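Local coordinates for protein Polyphosphate:AMP phosphotransferase (Pseudomonas aeruginosa PAO1, PDB 3CZP) that transfers phosphate from inorganic polyphosphate to AMP to make ADP, with magnesium as cofactor, and does the same less efficiently for GMP, at residues A[265-271]-A[471-477]; A[413-419]-A[443-447]; A[58-63]-A[221-226]. All blocks are in the same frame, centred on the assembly; numbering follows the deposited sequence.

Interaction 1: A[265-271]-A[471-477]; sequences LDLGQYL and EANDKRF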
loop_
_atom_site.group_PDB
_atom_site.type_symbol
_atom_site.label_atom_id
_atom_site.label_comp_id
_atom_site.label_asym_id
_atom_site.label_seq_id
_atom_site.Cartn_x
_atom_site.Cartn_y
_atom_site.Cartn_z
ATOM N N LEU A 265 36.111 -17.316 12.083
ATOM C CA LEU A 265 35.749 -18.020 10.837
ATOM C C LEU A 265 36.956 -18.486 10.057
ATOM O O LEU A 265 37.984 -17.806 10.011
ATOM C CB LEU A 265 34.939 -17.139 9.894
ATOM C CG LEU A 265 33.528 -16.853 10.363
ATOM C CD1 LEU A 265 32.936 -15.789 9.463
ATOM C CD2 LEU A 265 32.749 -18.148 10.309
ATOM N N ASP A 266 36.785 -19.624 9.406
ATOM C CA ASP A 266 37.794 -20.159 8.516
ATOM C C ASP A 266 37.391 -19.783 7.090
ATOM O O ASP A 266 36.675 -20.509 6.390
ATOM C CB ASP A 266 37.914 -21.657 8.717
ATOM C CG ASP A 266 38.934 -22.287 7.815
ATOM O OD1 ASP A 266 39.519 -21.557 6.972
ATOM O OD2 ASP A 266 39.122 -23.520 7.932
ATOM N N LEU A 267 37.910 -18.644 6.660
ATOM C CA LEU A 267 37.584 -18.091 5.356
ATOM C C LEU A 267 38.429 -18.714 4.249
ATOM O O LEU A 267 38.338 -18.295 3.094
ATOM C CB LEU A 267 37.798 -16.583 5.366
ATOM C CG LEU A 267 37.002 -15.716 6.331
ATOM C CD1 LEU A 267 37.345 -14.278 6.066
ATOM C CD2 LEU A 267 35.507 -15.949 6.185
ATOM N N GLY A 268 39.257 -19.701 4.615
ATOM C CA GLY A 268 40.049 -20.499 3.671
ATOM C C GLY A 268 39.257 -21.630 3.021
ATOM O O GLY A 268 39.781 -22.318 2.173
ATOM N N GLN A 269 37.987 -21.810 3.377
ATOM C CA GLN A 269 37.201 -22.931 2.813
ATOM C C GLN A 269 36.698 -22.696 1.384
ATOM O O GLN A 269 36.422 -21.557 1.000
ATOM C CB GLN A 269 36.006 -23.230 3.696
ATOM C CG GLN A 269 36.356 -23.669 5.097
ATOM C CD GLN A 269 35.135 -23.689 5.957
ATOM O OE1 GLN A 269 34.506 -24.728 6.126
ATOM N NE2 GLN A 269 34.751 -22.526 6.461
ATOM N N TYR A 270 36.562 -23.793 0.630
ATOM C CA TYR A 270 36.125 -23.747 -0.771
ATOM C C TYR A 270 35.554 -25.072 -1.325
ATOM O O TYR A 270 35.597 -26.104 -0.679
ATOM C CB TYR A 270 37.281 -23.290 -1.667
ATOM C CG TYR A 270 38.419 -24.273 -1.782
ATOM C CD1 TYR A 270 38.520 -25.126 -2.881
ATOM C CD2 TYR A 270 39.383 -24.364 -0.783
ATOM C CE1 TYR A 270 39.563 -26.033 -2.994
ATOM C CE2 TYR A 270 40.436 -25.287 -0.880
ATOM C CZ TYR A 270 40.522 -26.102 -1.997
ATOM O OH TYR A 270 41.540 -27.000 -2.100
ATOM N N LEU A 271 34.989 -24.983 -2.527
ATOM C CA LEU A 271 34.449 -26.115 -3.256
ATOM C C LEU A 271 35.079 -26.169 -4.646
ATOM O O LEU A 271 35.139 -25.151 -5.368
ATOM C CB LEU A 271 32.918 -26.007 -3.380
ATOM C CG LEU A 271 32.048 -26.573 -2.259
ATOM C CD1 LEU A 271 30.531 -26.392 -2.559
ATOM C CD2 LEU A 271 32.415 -28.058 -2.013
ATOM N N GLU A 471 31.085 -18.152 5.015
ATOM C CA GLU A 471 32.494 -17.914 4.616
ATOM C C GLU A 471 32.451 -17.730 3.104
ATOM O O GLU A 471 32.209 -18.686 2.366
ATOM C CB GLU A 471 33.378 -19.110 4.975
ATOM C CG GLU A 471 33.506 -19.444 6.464
ATOM C CD GLU A 471 32.323 -20.243 7.030
ATOM O OE1 GLU A 471 31.300 -20.457 6.342
ATOM O OE2 GLU A 471 32.432 -20.633 8.193
ATOM N N ALA A 472 32.617 -16.496 2.642
ATOM C CA ALA A 472 32.196 -16.127 1.277
ATOM C C ALA A 472 33.321 -15.779 0.317
ATOM O O ALA A 472 33.072 -15.464 -0.845
ATOM C CB ALA A 472 31.166 -14.983 1.358
ATOM N N ASN A 473 34.574 -15.921 0.754
ATOM C CA ASN A 473 35.717 -15.703 -0.124
ATOM C C ASN A 473 35.666 -16.558 -1.413
ATOM O O ASN A 473 36.184 -16.136 -2.438
ATOM C CB ASN A 473 37.050 -16.020 0.591
ATOM C CG ASN A 473 37.581 -14.869 1.436
ATOM O OD1 ASN A 473 36.909 -13.873 1.619
ATOM N ND2 ASN A 473 38.825 -15.028 1.975
ATOM N N ASP A 474 35.124 -17.778 -1.291
ATOM C CA ASP A 474 34.900 -18.704 -2.396
ATOM C C ASP A 474 33.418 -18.716 -2.674
ATOM O O ASP A 474 32.624 -19.206 -1.861
ATOM C CB ASP A 474 35.366 -20.141 -2.054
ATOM C CG ASP A 474 35.157 -21.112 -3.218
ATOM O OD1 ASP A 474 35.679 -20.844 -4.309
ATOM O OD2 ASP A 474 34.448 -22.129 -3.074
ATOM N N LYS A 475 33.036 -18.133 -3.799
ATOM C CA LYS A 475 31.632 -18.058 -4.223
ATOM C C LYS A 475 30.920 -19.406 -4.244
ATOM O O LYS A 475 29.726 -19.496 -3.917
ATOM C CB LYS A 475 31.507 -17.380 -5.602
ATOM C CG LYS A 475 31.443 -15.837 -5.548
ATOM C CD LYS A 475 32.185 -15.177 -6.778
ATOM C CE LYS A 475 32.022 -13.662 -6.790
ATOM N NZ LYS A 475 32.293 -13.081 -8.130
ATOM N N ARG A 476 31.640 -20.453 -4.635
ATOM C CA ARG A 476 31.036 -21.755 -4.828
ATOM C C ARG A 476 30.583 -22.332 -3.493
ATOM O O ARG A 476 29.457 -22.839 -3.363
ATOM C CB ARG A 476 32.030 -22.682 -5.510
ATOM C CG ARG A 476 32.407 -22.267 -6.909
ATOM C CD ARG A 476 33.309 -23.294 -7.534
ATOM N NE ARG A 476 33.375 -23.106 -8.974
ATOM C CZ ARG A 476 34.457 -22.773 -9.663
ATOM N NH1 ARG A 476 35.647 -22.624 -9.082
ATOM N NH2 ARG A 476 34.363 -22.635 -10.979
ATOM N N PHE A 477 31.466 -22.226 -2.499
ATOM C CA PHE A 477 31.216 -22.719 -1.128
ATOM C C PHE A 477 30.052 -21.931 -0.542
ATOM O O PHE A 477 29.063 -22.506 -0.052
ATOM C CB PHE A 477 32.511 -22.558 -0.283
ATOM C CG PHE A 477 32.351 -22.913 1.176
ATOM C CD1 PHE A 477 32.646 -24.197 1.628
ATOM C CD2 PHE A 477 31.901 -21.973 2.096
ATOM C CE1 PHE A 477 32.511 -24.542 2.957
ATOM C CE2 PHE A 477 31.739 -22.316 3.455
ATOM C CZ PHE A 477 32.042 -23.612 3.878
HETATM O O HOH W 1 34.467 -21.139 9.963
#

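Interaction 2: A[413-419]-A[443-447]; sequences IDKQTQM and RDKWD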
loop_
_atom_site.group_PDB
_atom_site.type_symbol
_atom_site.label_atom_id
_atom_site.label_comp_id
_atom_site.label_asym_id
_atom_site.label_seq_id
_atom_site.Cartn_x
_atom_site.Cartn_y
_atom_site.Cartn_z
ATOM N N ILE A 413 33.701 -11.824 3.851
ATOM C CA ILE A 413 34.910 -11.920 3.048
ATOM C C ILE A 413 35.995 -11.114 3.757
ATOM O O ILE A 413 35.670 -10.283 4.635
ATOM C CB ILE A 413 34.760 -11.417 1.561
ATOM C CG1 ILE A 413 34.443 -9.935 1.472
ATOM C CG2 ILE A 413 33.753 -12.257 0.733
ATOM C CD1 ILE A 413 34.128 -9.454 -0.004
ATOM N N ASP A 414 37.269 -11.342 3.404
ATOM C CA ASP A 414 38.342 -10.527 3.989
ATOM C C ASP A 414 38.635 -9.302 3.125
ATOM O O ASP A 414 38.061 -9.155 2.024
ATOM C CB ASP A 414 39.587 -11.345 4.342
ATOM C CG ASP A 414 40.183 -12.075 3.154
ATOM O OD1 ASP A 414 40.142 -11.502 2.050
ATOM O OD2 ASP A 414 40.695 -13.219 3.344
ATOM N N LYS A 415 39.465 -8.399 3.655
ATOM C CA LYS A 415 39.722 -7.092 3.008
ATOM C C LYS A 415 40.415 -7.286 1.673
ATOM O O LYS A 415 40.187 -6.542 0.718
ATOM C CB LYS A 415 40.650 -6.212 3.876
ATOM C CG LYS A 415 40.171 -5.866 5.278
ATOM C CD LYS A 415 41.228 -5.000 5.997
ATOM C CE LYS A 415 41.163 -5.073 7.523
ATOM N NZ LYS A 415 42.342 -4.315 8.122
ATOM N N GLN A 416 41.286 -8.290 1.663
ATOM C CA GLN A 416 42.120 -8.653 0.537
ATOM C C GLN A 416 41.263 -9.183 -0.608
ATOM O O GLN A 416 41.457 -8.796 -1.752
ATOM C CB GLN A 416 43.173 -9.711 0.965
ATOM C CG GLN A 416 44.350 -9.220 1.931
ATOM C CD GLN A 416 43.968 -9.228 3.434
ATOM O OE1 GLN A 416 42.818 -9.456 3.797
ATOM N NE2 GLN A 416 44.938 -8.991 4.291
ATOM N N THR A 417 40.315 -10.058 -0.290
ATOM C CA THR A 417 39.335 -10.581 -1.281
ATOM C C THR A 417 38.356 -9.504 -1.779
ATOM O O THR A 417 38.024 -9.435 -2.972
ATOM C CB THR A 417 38.547 -11.771 -0.694
ATOM O OG1 THR A 417 39.443 -12.875 -0.543
ATOM C CG2 THR A 417 37.370 -12.175 -1.580
ATOM N N GLN A 418 37.939 -8.622 -0.887
ATOM C CA GLN A 418 37.127 -7.507 -1.312
ATOM C C GLN A 418 37.812 -6.758 -2.423
ATOM O O GLN A 418 37.211 -6.511 -3.457
ATOM C CB GLN A 418 36.878 -6.542 -0.166
ATOM C CG GLN A 418 35.684 -5.681 -0.412
ATOM C CD GLN A 418 35.440 -4.753 0.706
ATOM O OE1 GLN A 418 36.323 -3.979 1.048
ATOM N NE2 GLN A 418 34.252 -4.831 1.336
HETATM N N MSE A 419 39.076 -6.397 -2.215
HETATM C CA MSE A 419 39.785 -5.594 -3.177
HETATM C C MSE A 419 40.002 -6.257 -4.546
HETATM O O MSE A 419 39.995 -5.557 -5.573
HETATM C CB MSE A 419 41.140 -5.231 -2.617
HETATM C CG MSE A 419 41.999 -4.423 -3.530
HETATM SE SE MSE A 419 43.753 -4.645 -2.734
HETATM C CE MSE A 419 43.708 -6.578 -2.194
ATOM N N ARG A 443 35.107 0.921 2.950
ATOM C CA ARG A 443 36.234 0.003 3.084
ATOM C C ARG A 443 37.232 0.499 4.154
ATOM O O ARG A 443 37.860 -0.306 4.840
ATOM C CB ARG A 443 36.891 -0.184 1.710
ATOM C CG ARG A 443 38.247 -0.880 1.720
ATOM C CD ARG A 443 38.783 -1.102 0.289
ATOM N NE ARG A 443 40.044 -1.852 0.299
ATOM C CZ ARG A 443 40.144 -3.155 0.552
ATOM N NH1 ARG A 443 39.067 -3.884 0.823
ATOM N NH2 ARG A 443 41.326 -3.731 0.565
ATOM N N ASP A 444 37.359 1.822 4.295
ATOM C CA ASP A 444 38.170 2.442 5.366
ATOM C C ASP A 444 37.415 2.488 6.722
ATOM O O ASP A 444 37.937 3.010 7.707
ATOM C CB ASP A 444 38.625 3.867 4.963
ATOM C CG ASP A 444 39.455 3.909 3.647
ATOM O OD1 ASP A 444 39.641 2.862 2.976
ATOM O OD2 ASP A 444 39.912 5.019 3.276
ATOM N N LYS A 445 36.184 1.951 6.733
ATOM C CA LYS A 445 35.368 1.824 7.943
ATOM C C LYS A 445 35.215 0.345 8.324
ATOM O O LYS A 445 34.342 -0.010 9.097
ATOM C CB LYS A 445 33.973 2.455 7.744
ATOM C CG LYS A 445 33.960 3.952 7.389
ATOM C CD LYS A 445 32.525 4.525 7.323
ATOM C CE LYS A 445 32.130 5.329 8.571
ATOM N NZ LYS A 445 32.814 6.674 8.654
ATOM N N TRP A 446 36.100 -0.506 7.801
ATOM C CA TRP A 446 36.038 -1.975 7.992
ATOM C C TRP A 446 35.888 -2.555 9.427
ATOM O O TRP A 446 35.050 -3.449 9.656
ATOM C CB TRP A 446 37.264 -2.618 7.355
ATOM C CG TRP A 446 37.207 -4.131 7.355
ATOM C CD1 TRP A 446 37.544 -4.975 8.385
ATOM C CD2 TRP A 446 36.801 -4.960 6.276
ATOM N NE1 TRP A 446 37.351 -6.286 8.007
ATOM C CE2 TRP A 446 36.901 -6.305 6.714
ATOM C CE3 TRP A 446 36.378 -4.704 4.975
ATOM C CZ2 TRP A 446 36.596 -7.374 5.903
ATOM C CZ3 TRP A 446 36.068 -5.774 4.173
ATOM C CH2 TRP A 446 36.178 -7.094 4.636
ATOM N N ASP A 447 36.715 -2.094 10.369
ATOM C CA ASP A 447 36.645 -2.598 11.746
ATOM C C ASP A 447 35.375 -2.124 12.475
ATOM O O ASP A 447 34.987 -2.748 13.488
ATOM C CB ASP A 447 37.916 -2.277 12.572
ATOM C CG ASP A 447 39.010 -3.373 12.461
ATOM O OD1 ASP A 447 38.896 -4.279 11.612
ATOM O OD2 ASP A 447 40.013 -3.343 13.224
#

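Interaction 3: A[58-63]-A[221-226]; sequences ETVKLL and RALTVG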
loop_
_atom_site.group_PDB
_atom_site.type_symbol
_atom_site.label_atom_id
_atom_site.label_comp_id
_atom_site.label_asym_id
_atom_site.label_seq_id
_atom_site.Cartn_x
_atom_site.Cartn_y
_atom_site.Cartn_z
ATOM N N GLU A 58 -20.248 6.958 19.867
ATOM C CA GLU A 58 -20.775 8.325 20.020
ATOM C C GLU A 58 -19.668 9.375 20.211
ATOM O O GLU A 58 -19.684 10.472 19.614
ATOM C CB GLU A 58 -21.694 8.381 21.226
ATOM C CG GLU A 58 -22.996 7.608 21.010
ATOM C CD GLU A 58 -22.951 6.131 21.532
ATOM O OE1 GLU A 58 -21.846 5.498 21.677
ATOM O OE2 GLU A 58 -24.074 5.611 21.784
ATOM N N THR A 59 -18.718 9.050 21.066
ATOM C CA THR A 59 -17.643 10.012 21.346
ATOM C C THR A 59 -16.729 10.234 20.155
ATOM O O THR A 59 -16.362 11.406 19.841
ATOM C CB THR A 59 -16.816 9.618 22.610
ATOM O OG1 THR A 59 -17.694 9.613 23.744
ATOM C CG2 THR A 59 -15.714 10.689 22.843
ATOM N N VAL A 60 -16.320 9.149 19.493
ATOM C CA VAL A 60 -15.479 9.300 18.313
ATOM C C VAL A 60 -16.197 10.060 17.203
ATOM O O VAL A 60 -15.599 10.820 16.438
ATOM C CB VAL A 60 -14.950 7.979 17.827
ATOM C CG1 VAL A 60 -14.174 8.190 16.454
ATOM C CG2 VAL A 60 -14.095 7.344 18.865
ATOM N N LYS A 61 -17.487 9.887 17.101
ATOM C CA LYS A 61 -18.245 10.655 16.122
ATOM C C LYS A 61 -18.183 12.165 16.409
ATOM O O LYS A 61 -18.040 13.010 15.469
ATOM C CB LYS A 61 -19.709 10.209 16.065
ATOM C CG LYS A 61 -20.474 11.127 15.129
ATOM C CD LYS A 61 -21.838 10.659 14.799
ATOM C CE LYS A 61 -22.466 11.739 13.775
ATOM N NZ LYS A 61 -23.769 11.177 13.461
ATOM N N LEU A 62 -18.329 12.487 17.696
ATOM C CA LEU A 62 -18.358 13.863 18.135
ATOM C C LEU A 62 -16.993 14.489 17.891
ATOM O O LEU A 62 -16.953 15.583 17.399
ATOM C CB LEU A 62 -18.791 13.975 19.594
ATOM C CG LEU A 62 -19.324 15.307 20.112
ATOM C CD1 LEU A 62 -20.333 15.971 19.222
ATOM C CD2 LEU A 62 -19.864 15.047 21.444
ATOM N N LEU A 63 -15.907 13.772 18.151
ATOM C CA LEU A 63 -14.545 14.251 17.827
ATOM C C LEU A 63 -14.353 14.624 16.360
ATOM O O LEU A 63 -13.594 15.524 16.064
ATOM C CB LEU A 63 -13.480 13.194 18.185
ATOM C CG LEU A 63 -13.268 12.883 19.680
ATOM C CD1 LEU A 63 -12.235 11.778 19.796
ATOM C CD2 LEU A 63 -12.983 14.119 20.590
ATOM N N ARG A 221 -18.153 12.703 29.425
ATOM C CA ARG A 221 -17.292 11.769 28.726
ATOM C C ARG A 221 -16.638 12.404 27.489
ATOM O O ARG A 221 -15.437 12.228 27.266
ATOM C CB ARG A 221 -18.045 10.461 28.389
ATOM C CG ARG A 221 -18.959 10.530 27.178
ATOM C CD ARG A 221 -19.800 9.254 27.068
ATOM N NE ARG A 221 -20.747 9.336 25.975
ATOM C CZ ARG A 221 -21.873 8.622 25.862
ATOM N NH1 ARG A 221 -22.238 7.750 26.787
ATOM N NH2 ARG A 221 -22.633 8.756 24.771
ATOM N N ALA A 222 -17.411 13.168 26.698
ATOM C CA ALA A 222 -16.868 13.796 25.495
ATOM C C ALA A 222 -15.907 14.895 25.799
ATOM O O ALA A 222 -14.854 14.970 25.187
ATOM C CB ALA A 222 -17.960 14.348 24.593
ATOM N N LEU A 223 -16.308 15.796 26.691
ATOM C CA LEU A 223 -15.447 16.872 27.111
ATOM C C LEU A 223 -14.151 16.391 27.744
ATOM O O LEU A 223 -13.115 17.000 27.542
ATOM C CB LEU A 223 -16.186 17.808 28.078
ATOM C CG LEU A 223 -15.663 19.250 28.185
ATOM C CD1 LEU A 223 -15.583 19.939 26.864
ATOM C CD2 LEU A 223 -16.525 20.080 29.149
ATOM N N THR A 224 -14.247 15.353 28.584
ATOM C CA THR A 224 -13.070 14.800 29.270
ATOM C C THR A 224 -11.997 14.243 28.299
ATOM O O THR A 224 -10.798 14.637 28.335
ATOM C CB THR A 224 -13.465 13.811 30.368
ATOM O OG1 THR A 224 -14.225 14.515 31.340
ATOM C CG2 THR A 224 -12.222 13.163 31.046
ATOM N N VAL A 225 -12.454 13.422 27.374
ATOM C CA VAL A 225 -11.617 12.874 26.276
ATOM C C VAL A 225 -11.011 13.996 25.411
ATOM O O VAL A 225 -9.801 13.990 25.107
ATOM C CB VAL A 225 -12.435 11.915 25.364
ATOM C CG1 VAL A 225 -11.657 11.569 24.012
ATOM C CG2 VAL A 225 -12.835 10.635 26.090
ATOM N N GLY A 226 -11.842 14.969 25.014
ATOM C CA GLY A 226 -11.369 16.094 24.191
ATOM C C GLY A 226 -10.321 16.941 24.881
ATOM O O GLY A 226 -9.351 17.376 24.254
HETATM O O HOH W 2 -24.800 6.535 24.883
HETATM O O HOH W 3 -20.507 11.663 23.961
#

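Interaction 1: A[265-271]-A[471-477]
Leu271 N donates to the carboxylate of Asp474, at 3.0 Å from OD2. This hydrogen bond crosses directly between the segments, with an N-H...O angle of 156°. The same Asp474 OD2 also accepts from Phe477 N, again at 3.0 Å. The two donors lie on opposite faces of the carboxylate, each well out of its plane. Asp474 CG is anti to its own backbone N (chi1 -179°), which swings OD2 over the start of the helix to meet both. Tyr270 CA and CB pack against the Asp474 carboxylate.

Next to this bond the Phe477 ring takes Gln269 CB over one face. Gln269 CB lies 4.0 Å from the centroid of the Phe477 ring, a CH-pi contact. The Gln269 amide sits at the CZ end of the ring, its plane turned 52° from that of the ring. Leu271 CB packs on Arg476 CB, and its CD1 lies by Arg476 O and Phe477 CA.

The amide is held by its own segment. Gln269 NE2 donates to Asp266 O at 2.8 Å, on a lone pair in the carbonyl plane. Gln269 NE2 also lies against Glu471 CG, at 3.3 Å. Glu471 OE2 accepts from a water at 2.7 Å, and that water accepts from Asp266 N. Glu471 OE1 forms a salt bridge with Lys481, so each carboxylate oxygen has a partner. Leu265 CD2 meets Glu471 OE2, and Leu267 CD2 packs on Glu471 CA and CB.

A second shell shapes the loop. Asp266 OD1 accepts from Gly268 N at 3.0 Å, an Asx turn within the type I beta turn from Asp266 to Gln269. The loop thus lies across the end of edge strand 467-471 and the aspartate N-cap of the C-terminal helix 475-496, in a P-loop kinase-like alpha/beta domain.

Interaction 2: A[413-419]-A[443-447]
Lys415 O is gripped by three donors. Arg443 NH1 reaches Lys415 O at 2.9 Å and Arg443 NH2 reaches it at 3.0 Å, an end-on grip by two nitrogens on one atom. The third is Met419 N, which makes the regular helical bond. NH1 is tilted only slightly from the carbonyl plane, while NH2 lies well above it, 55° out. The arginine thus ties the first turn of helix 415-427 to the segment that leads into helix 446-460. In this P-loop kinase-like domain, the polypeptide joining these two helices probably belongs to the lid, as in relatives.

Arg443 NH1 has a second acceptor, Gln418 OE1, at 2.8 Å. The oxygen lies almost exactly in the guanidinium plane. Lys415 O is close to that plane too, so the three bonds together fix the rotation of the guanidinium. The Arg443 chain is extended from CG to NE and runs past the Gln418 side chain in the opposite direction. The CB of Met419, a selenomethionine, lies over one guanidinium face, 3.5 Å from Arg443 NH2.

Gln418 is buried, yet both ends of its amide are satisfied. Its NE2 donates to Asp309 O, in the loop after strand 300-307. The amide also meets the edge of the Trp446 ring, nearly at right angles, with planes 80° apart. Ile413 O approaches another part of the same edge, 3.2 Å from Trp446 CH2.

The helix start has its own cap. Asp414 OD1 accepts from Thr417 N at 2.8 Å and also from Thr417 OG1. Just after the cap, Lys415 sends its extended chain across the indole. Lys415 CG sits over the six-membered ring of Trp446, 3.7 Å from the centroid and 17° off the ring normal.

Interaction 3: A[58-63]-A[221-226]
Arg221 reaches across to Thr59 and Glu58. From CB its chain starts in the crowded position between backbone N and carbonyl carbon (chi1 79°), then runs straight to NE. Arg221 CG passes Thr59 OG1 at 3.8 Å, and CD lies alongside the same oxygen. Arg221 NE donates to a water at 3.1 Å, which is weakly bonded to Thr59 OG1. The firm partner of that hydroxyl is Gly55 O. At the tip, Arg221 NH2 rests on Glu58 CB at 3.7 Å. It also donates to a second water, weakly linked to Glu58 OE2. Both waters lie at the guanidinium edge. NH1 donates to Gly215 O. The Glu58 carboxylate is near but makes no salt bridge.

Beyond the arginine the contact is apolar. Leu62 CD2 meets Ala222 CB at 3.7 Å. Leu63 CD1 packs on Val225 CG1 and its CD2 on Gly226 CA. The axes of segments 58-63 and 221-226 approach to 9.9 Å and cross at -59°.

Helix 56-66 follows the P-loop after strand 44-50. Beneath the pair, Thr59 and Val225 rest on Phe154 of strand 148-155, and Arg221 and Val225 touch Val213 of strand 210-214. Helix 15-39 flanks both helices, through Tyr18 on Leu62 and Ala21 on Leu223.

Overall arrangement
Interactions 1 and 2 belong to the second PPK2 domain and touch, with centres 15 Å apart. Asn473 ND2 of interaction 1 probably donates to Asp414 OD2 of interaction 2, at 2.9 Å. The aspartate that caps helix 415-427 is thus probably tied to the loop before helix 475-496. Along the chain, 413-447 is nested within the span closed by 265-271 and 471-477. Interaction 2 also borders the P-loop through Asp309. Interaction 3 lies in the first domain, which seems catalytically inactive and might serve dimerization. Its centre is 64 Å from that of interaction 1 and 60 Å from that of interaction 2. The two domains repeat the same 2-3-1-4-5 strand order.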